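Local coordinates for protein lasso peptide isopeptidase AtxE2 (Asticcacaulis excentricus, PDB 5TXE) that hydrolyses the isopeptide bond of the lasso peptides astexin-2 and astexin-3, turning them into linear peptides after recognising mainly their knotted loop, at residues Pro258-Gly264 against Thr305-Glu311; Arg45-Ile49 against Pro390-Leu394. The protein carries 1 engineered substitution. One frame throughout, in Å; residues are numbered along the deposited sequence.

Interaction 1: Pro258-Gly264 against Thr305-Glu311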
loop_
_atom_site.group_PDB
_atom_site.type_symbol
_atom_site.label_atom_id
_atom_site.label_comp_id
_atom_site.label_asym_id
_atom_site.label_seq_id
_atom_site.Cartn_x
_atom_site.Cartn_y
_atom_site.Cartn_z
ATOM N N PRO A 258 4.778 -8.570 -17.213
ATOM C CA PRO A 258 4.957 -7.177 -17.664
ATOM C C PRO A 258 6.434 -6.813 -17.958
ATOM O O PRO A 258 6.718 -5.710 -18.433
ATOM C CB PRO A 258 4.453 -6.382 -16.459
ATOM C CG PRO A 258 4.903 -7.239 -15.294
ATOM C CD PRO A 258 4.681 -8.669 -15.737
ATOM N N LEU A 259 7.354 -7.717 -17.638
ATOM C CA LEU A 259 8.784 -7.525 -17.916
ATOM C C LEU A 259 9.289 -8.337 -19.147
ATOM O O LEU A 259 10.495 -8.612 -19.280
ATOM C CB LEU A 259 9.575 -7.878 -16.649
ATOM C CG LEU A 259 9.437 -6.831 -15.520
ATOM C CD1 LEU A 259 10.457 -7.099 -14.409
ATOM C CD2 LEU A 259 9.643 -5.406 -16.027
ATOM N N ARG A 260 8.352 -8.706 -20.028
ATOM C CA ARG A 260 8.618 -9.451 -21.258
ATOM C C ARG A 260 7.737 -8.865 -22.373
ATOM O O ARG A 260 6.590 -8.529 -22.164
ATOM C CB ARG A 260 8.261 -10.913 -21.044
ATOM C CG ARG A 260 9.218 -11.960 -21.601
ATOM C CD ARG A 260 8.476 -13.247 -21.944
ATOM N NE ARG A 260 7.573 -13.063 -23.112
ATOM C CZ ARG A 260 7.522 -13.828 -24.209
ATOM N NH1 ARG A 260 8.306 -14.895 -24.358
ATOM N NH2 ARG A 260 6.658 -13.522 -25.171
ATOM N N ALA A 261 8.287 -8.694 -23.552
ATOM C CA ALA A 261 7.518 -8.278 -24.721
ATOM C C ALA A 261 8.094 -8.883 -26.009
ATOM O O ALA A 261 9.292 -9.217 -26.082
ATOM C CB ALA A 261 7.548 -6.779 -24.860
ATOM N N MET A 262 7.253 -8.964 -27.038
ATOM C CA MET A 262 7.708 -9.395 -28.350
ATOM C C MET A 262 7.482 -8.259 -29.347
ATOM O O MET A 262 6.503 -7.538 -29.257
ATOM C CB MET A 262 7.007 -10.685 -28.790
ATOM C CG MET A 262 7.628 -11.969 -28.264
ATOM S SD MET A 262 7.437 -13.179 -29.585
ATOM C CE MET A 262 6.324 -14.373 -28.814
ATOM N N VAL A 263 8.454 -8.050 -30.230
ATOM C CA VAL A 263 8.279 -7.209 -31.411
ATOM C C VAL A 263 8.883 -7.984 -32.611
ATOM O O VAL A 263 10.097 -8.190 -32.664
ATOM C CB VAL A 263 9.004 -5.868 -31.251
ATOM C CG1 VAL A 263 8.617 -4.941 -32.370
ATOM C CG2 VAL A 263 8.704 -5.231 -29.901
ATOM N N GLY A 264 8.046 -8.469 -33.526
ATOM C CA GLY A 264 8.515 -9.321 -34.611
ATOM C C GLY A 264 9.023 -10.639 -34.043
ATOM O O GLY A 264 8.346 -11.279 -33.227
ATOM N N THR A 305 10.699 -1.387 -14.915
ATOM C CA THR A 305 9.534 -1.905 -14.152
ATOM C C THR A 305 8.344 -2.340 -15.011
ATOM O O THR A 305 7.433 -2.980 -14.530
ATOM C CB THR A 305 9.076 -0.873 -13.134
ATOM O OG1 THR A 305 8.937 0.384 -13.800
ATOM C CG2 THR A 305 10.115 -0.756 -12.020
ATOM N N ARG A 306 8.345 -1.966 -16.274
ATOM C CA ARG A 306 7.248 -2.307 -17.140
ATOM C C ARG A 306 7.687 -2.080 -18.572
ATOM O O ARG A 306 8.242 -1.034 -18.878
ATOM C CB ARG A 306 6.030 -1.397 -16.851
ATOM C CG ARG A 306 4.708 -2.129 -16.770
ATOM C CD ARG A 306 4.386 -2.912 -18.029
ATOM N NE ARG A 306 3.023 -3.432 -18.019
ATOM C CZ ARG A 306 2.508 -4.259 -18.949
ATOM N NH1 ARG A 306 3.229 -4.675 -20.000
ATOM N NH2 ARG A 306 1.237 -4.676 -18.843
ATOM N N MET A 307 7.371 -3.014 -19.463
ATOM C CA MET A 307 7.608 -2.768 -20.909
ATOM C C MET A 307 6.418 -3.158 -21.821
ATOM O O MET A 307 5.610 -3.999 -21.468
ATOM C CB MET A 307 8.849 -3.536 -21.310
ATOM C CG MET A 307 8.661 -5.039 -21.360
ATOM S SD MET A 307 10.101 -5.918 -22.006
ATOM C CE MET A 307 11.355 -5.541 -20.793
ATOM N N TRP A 308 6.350 -2.565 -23.004
ATOM C CA TRP A 308 5.294 -2.845 -23.989
ATOM C C TRP A 308 5.849 -2.860 -25.402
ATOM O O TRP A 308 6.546 -1.893 -25.810
ATOM C CB TRP A 308 4.272 -1.712 -24.003
ATOM C CG TRP A 308 3.462 -1.533 -22.756
ATOM C CD1 TRP A 308 2.252 -2.083 -22.494
ATOM C CD2 TRP A 308 3.797 -0.728 -21.626
ATOM N NE1 TRP A 308 1.819 -1.690 -21.265
ATOM C CE2 TRP A 308 2.751 -0.846 -20.718
ATOM C CE3 TRP A 308 4.901 0.061 -21.291
ATOM C CZ2 TRP A 308 2.763 -0.207 -19.488
ATOM C CZ3 TRP A 308 4.900 0.721 -20.081
ATOM C CH2 TRP A 308 3.833 0.577 -19.186
ATOM N N GLY A 309 5.579 -3.953 -26.127
ATOM C CA GLY A 309 6.025 -4.092 -27.517
ATOM C C GLY A 309 4.973 -3.594 -28.493
ATOM O O GLY A 309 3.811 -3.842 -28.311
ATOM N N ASP A 310 5.385 -2.935 -29.559
ATOM C CA ASP A 310 4.451 -2.435 -30.582
ATOM C C ASP A 310 4.964 -2.850 -31.954
ATOM O O ASP A 310 5.896 -2.211 -32.456
ATOM C CB ASP A 310 4.380 -0.897 -30.478
ATOM C CG ASP A 310 3.425 -0.240 -31.508
ATOM O OD1 ASP A 310 2.866 -0.958 -32.378
ATOM O OD2 ASP A 310 3.238 1.017 -31.390
ATOM N N GLU A 311 4.349 -3.878 -32.554
ATOM C CA GLU A 311 4.776 -4.414 -33.870
ATOM C C GLU A 311 4.642 -3.415 -35.020
ATOM O O GLU A 311 5.564 -3.237 -35.817
ATOM C CB GLU A 311 4.011 -5.724 -34.210
ATOM C CG GLU A 311 4.905 -6.877 -34.682
ATOM C CD GLU A 311 4.573 -8.181 -33.976
ATOM O OE1 GLU A 311 4.773 -8.227 -32.731
ATOM O OE2 GLU A 311 4.132 -9.154 -34.653
HETATM O O HOH W 1 4.761 -6.507 -22.317
#
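Pro258 and Met307 tie two roughly parallel backbones together through one hydrogen bond, Met307 N to Pro258 O at 3.0 Å, the donor nitrogen lying almost on the extension of the C=O bond. The axes of 261-263 and 305-310 approach to 5.8 Å, with their directions 24° apart. Each belongs to the first strand of a four-stranded antiparallel sheet, as expected for the inner strands of neighbouring blades in the beta-propeller of a prolyl oligopeptidase-type enzyme. Beyond Pro258 the junction depends largely on side chains. Met307 reaches across: with CG set between its backbone N and carbonyl carbon (chi1 71°) and the chain bent at its end, SD lies 3.9 Å from Ala261 CB and CE reaches Leu259 O. Gly309 presents bare backbone, and Ala261 CB sits 3.7 Å from Gly309 N while Val263 CG2 rests on Gly309 CA. The Arg306 guanidinium is sandwiched, Pro258 CB packing 3.6 Å above one face near the rim and Trp308 NE1 lying over the centre of the other; NH1 donates to Met307 O at 2.9 Å, nearly in the guanidinium plane, which helps fix its rotation. Replacing Arg306 by alanine would probably leave Pro258 and the Trp308 ring without the flat group between them and take one donor from Met307 O. That carbonyl also accepts from a water, which donates in turn to Arg260 O and lies at the guanidinium edge. Where the strands end, Gly264 N makes a weak hydrogen bond of 3.4 Å to Glu311 OE1.

Interaction 2: Arg45-Ile49 against Pro390-Leu394; sequences RLADI and PNPDL
Ala47 and Pro390 meet at the apolar centre, the methyl CB of Ala47 lying 4.1 Å from Pro390 CB. On the same proline ring, CG receives the end of Ile49, whose CD1 arrives at an oblique angle and at the same separation of 4.1 Å; CG1 of Ile49 stands anti to the carbonyl carbon (chi1 -64°), and the extended chain carries the methyl to the ring. Val74 of strand 69-78 also touches Ala47 and Pro390. Further along, Leu46 CD2 comes within 4.2 Å of Leu394 CD2, although Leu394 is poorly ordered and this part of the packing is less certain. Between the two apolar patches stands Asn391, its side chain crossing that of Leu46 at about a right angle, with OD1 3.6 Å from Leu46 CD2. The amide grips the backbone of Ala47 at both ends. OD1 accepts from Ala47 N at 2.9 Å, using a lone pair in the carbonyl plane, while ND2 donates to Ala47 O at 3.1 Å, approaching from above that carbonyl's plane. Two bonds to one residue fix which end of the amide is oxygen and hold it against turning, much as an adjacent antiparallel strand pairs with the N-H and C=O of one residue. At the polar edge, Arg445 donates to Leu46 O, and Arg372 bonds Ile49 O. The segment 45-49 leads into a short strand beside strand 69-78 of the first antiparallel sheet, and 390-394 follows the last four-stranded one; such a meeting is consistent with ring closure between first and last blades in the beta-propeller of the prolyl oligopeptidase family.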
loop_
_atom_site.group_PDB
_atom_site.type_symbol
_atom_site.label_atom_id
_atom_site.label_comp_id
_atom_site.label_asym_id
_atom_site.label_seq_id
_atom_site.Cartn_x
_atom_site.Cartn_y
_atom_site.Cartn_z
ATOM N N ARG A 45 -13.088 11.960 1.903
ATOM C CA ARG A 45 -14.011 11.747 0.796
ATOM C C ARG A 45 -13.375 11.770 -0.602
ATOM O O ARG A 45 -14.088 11.625 -1.582
ATOM C CB ARG A 45 -15.091 12.817 0.848
ATOM C CG ARG A 45 -16.042 12.708 2.033
ATOM C CD ARG A 45 -17.007 13.886 2.027
ATOM N NE ARG A 45 -18.121 13.698 2.935
ATOM C CZ ARG A 45 -18.084 13.967 4.219
ATOM N NH1 ARG A 45 -16.972 14.416 4.785
ATOM N NH2 ARG A 45 -19.167 13.790 4.950
ATOM N N LEU A 46 -12.074 12.016 -0.717
ATOM C CA LEU A 46 -11.421 11.985 -2.083
ATOM C C LEU A 46 -11.425 10.579 -2.613
ATOM O O LEU A 46 -10.902 9.655 -1.963
ATOM C CB LEU A 46 -10.007 12.538 -2.035
ATOM C CG LEU A 46 -9.897 14.037 -1.702
ATOM C CD1 LEU A 46 -8.458 14.497 -1.522
ATOM C CD2 LEU A 46 -10.555 14.881 -2.778
ATOM N N ALA A 47 -12.065 10.389 -3.765
ATOM C CA ALA A 47 -12.238 9.088 -4.352
ATOM C C ALA A 47 -10.918 8.512 -4.811
ATOM O O ALA A 47 -9.922 9.247 -4.883
ATOM C CB ALA A 47 -13.172 9.193 -5.528
ATOM N N ASP A 48 -10.916 7.201 -5.035
ATOM C CA ASP A 48 -9.727 6.464 -5.434
ATOM C C ASP A 48 -10.098 5.408 -6.493
ATOM O O ASP A 48 -11.280 5.119 -6.737
ATOM C CB ASP A 48 -9.034 5.812 -4.219
ATOM C CG ASP A 48 -7.453 5.774 -4.356
ATOM O OD1 ASP A 48 -6.845 6.191 -5.415
ATOM O OD2 ASP A 48 -6.806 5.286 -3.387
ATOM N N ILE A 49 -9.069 4.893 -7.154
ATOM C CA ILE A 49 -9.195 3.860 -8.163
ATOM C C ILE A 49 -8.187 2.780 -7.869
ATOM O O ILE A 49 -6.982 3.058 -7.792
ATOM C CB ILE A 49 -8.873 4.439 -9.554
ATOM C CG1 ILE A 49 -9.893 5.501 -9.932
ATOM C CG2 ILE A 49 -8.863 3.335 -10.587
ATOM C CD1 ILE A 49 -9.457 6.405 -11.074
ATOM N N PRO A 390 -11.852 11.401 -10.947
ATOM C CA PRO A 390 -13.050 11.187 -10.164
ATOM C C PRO A 390 -13.166 12.243 -9.087
ATOM O O PRO A 390 -14.167 12.260 -8.411
ATOM C CB PRO A 390 -12.832 9.785 -9.549
ATOM C CG PRO A 390 -11.366 9.675 -9.408
ATOM C CD PRO A 390 -10.777 10.466 -10.557
ATOM N N ASN A 391 -12.157 13.081 -8.874
ATOM C CA ASN A 391 -12.313 14.185 -7.957
ATOM C C ASN A 391 -12.463 15.580 -8.672
ATOM O O ASN A 391 -12.107 15.718 -9.808
ATOM C CB ASN A 391 -11.150 14.145 -6.976
ATOM C CG ASN A 391 -11.236 12.942 -6.035
ATOM O OD1 ASN A 391 -12.202 12.806 -5.274
ATOM N ND2 ASN A 391 -10.263 12.056 -6.103
ATOM N N PRO A 392 -13.051 16.603 -8.006
ATOM C CA PRO A 392 -12.910 17.909 -8.684
ATOM C C PRO A 392 -11.466 18.258 -8.638
ATOM O O PRO A 392 -10.684 17.579 -7.933
ATOM C CB PRO A 392 -13.663 18.884 -7.784
ATOM C CG PRO A 392 -13.753 18.226 -6.441
ATOM C CD PRO A 392 -13.786 16.724 -6.715
ATOM N N ASP A 393 -11.135 19.298 -9.388
ATOM C CA ASP A 393 -9.818 19.941 -9.354
ATOM C C ASP A 393 -9.512 20.528 -7.943
ATOM O O ASP A 393 -10.221 21.374 -7.403
ATOM C CB ASP A 393 -9.785 21.055 -10.425
ATOM C CG ASP A 393 -8.373 21.443 -10.859
ATOM O OD1 ASP A 393 -7.440 21.497 -10.031
ATOM O OD2 ASP A 393 -8.208 21.723 -12.060
ATOM N N LEU A 394 -8.413 20.111 -7.361
ATOM C CA LEU A 394 -8.094 20.572 -6.032
ATOM C C LEU A 394 -7.557 21.999 -5.970
ATOM O O LEU A 394 -7.371 22.521 -4.859
ATOM C CB LEU A 394 -7.075 19.624 -5.390
ATOM C CG LEU A 394 -7.615 18.256 -5.042
ATOM C CD1 LEU A 394 -6.499 17.461 -4.409
ATOM C CD2 LEU A 394 -8.785 18.409 -4.095
#

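Both contacts are consistent with a propeller held together between its sheets, but they act at different joints. Interaction 1 joins two sheets that follow one another in the chain, with 40 residues between its segments; in interaction 2, 340 lie between, and interaction 1 is enclosed within the loop it closes. Their centres lie 32 Å apart and their nearest atoms about 15 Å, without touching. Interaction 2 is the more central, 18 Å from the centre of the chain against 26 Å, and its 390-394 segment leads on to strand 401-408 of the hydrolase sheet. Both lie away from the active site, where the nucleophile position carries the engineered Ala527.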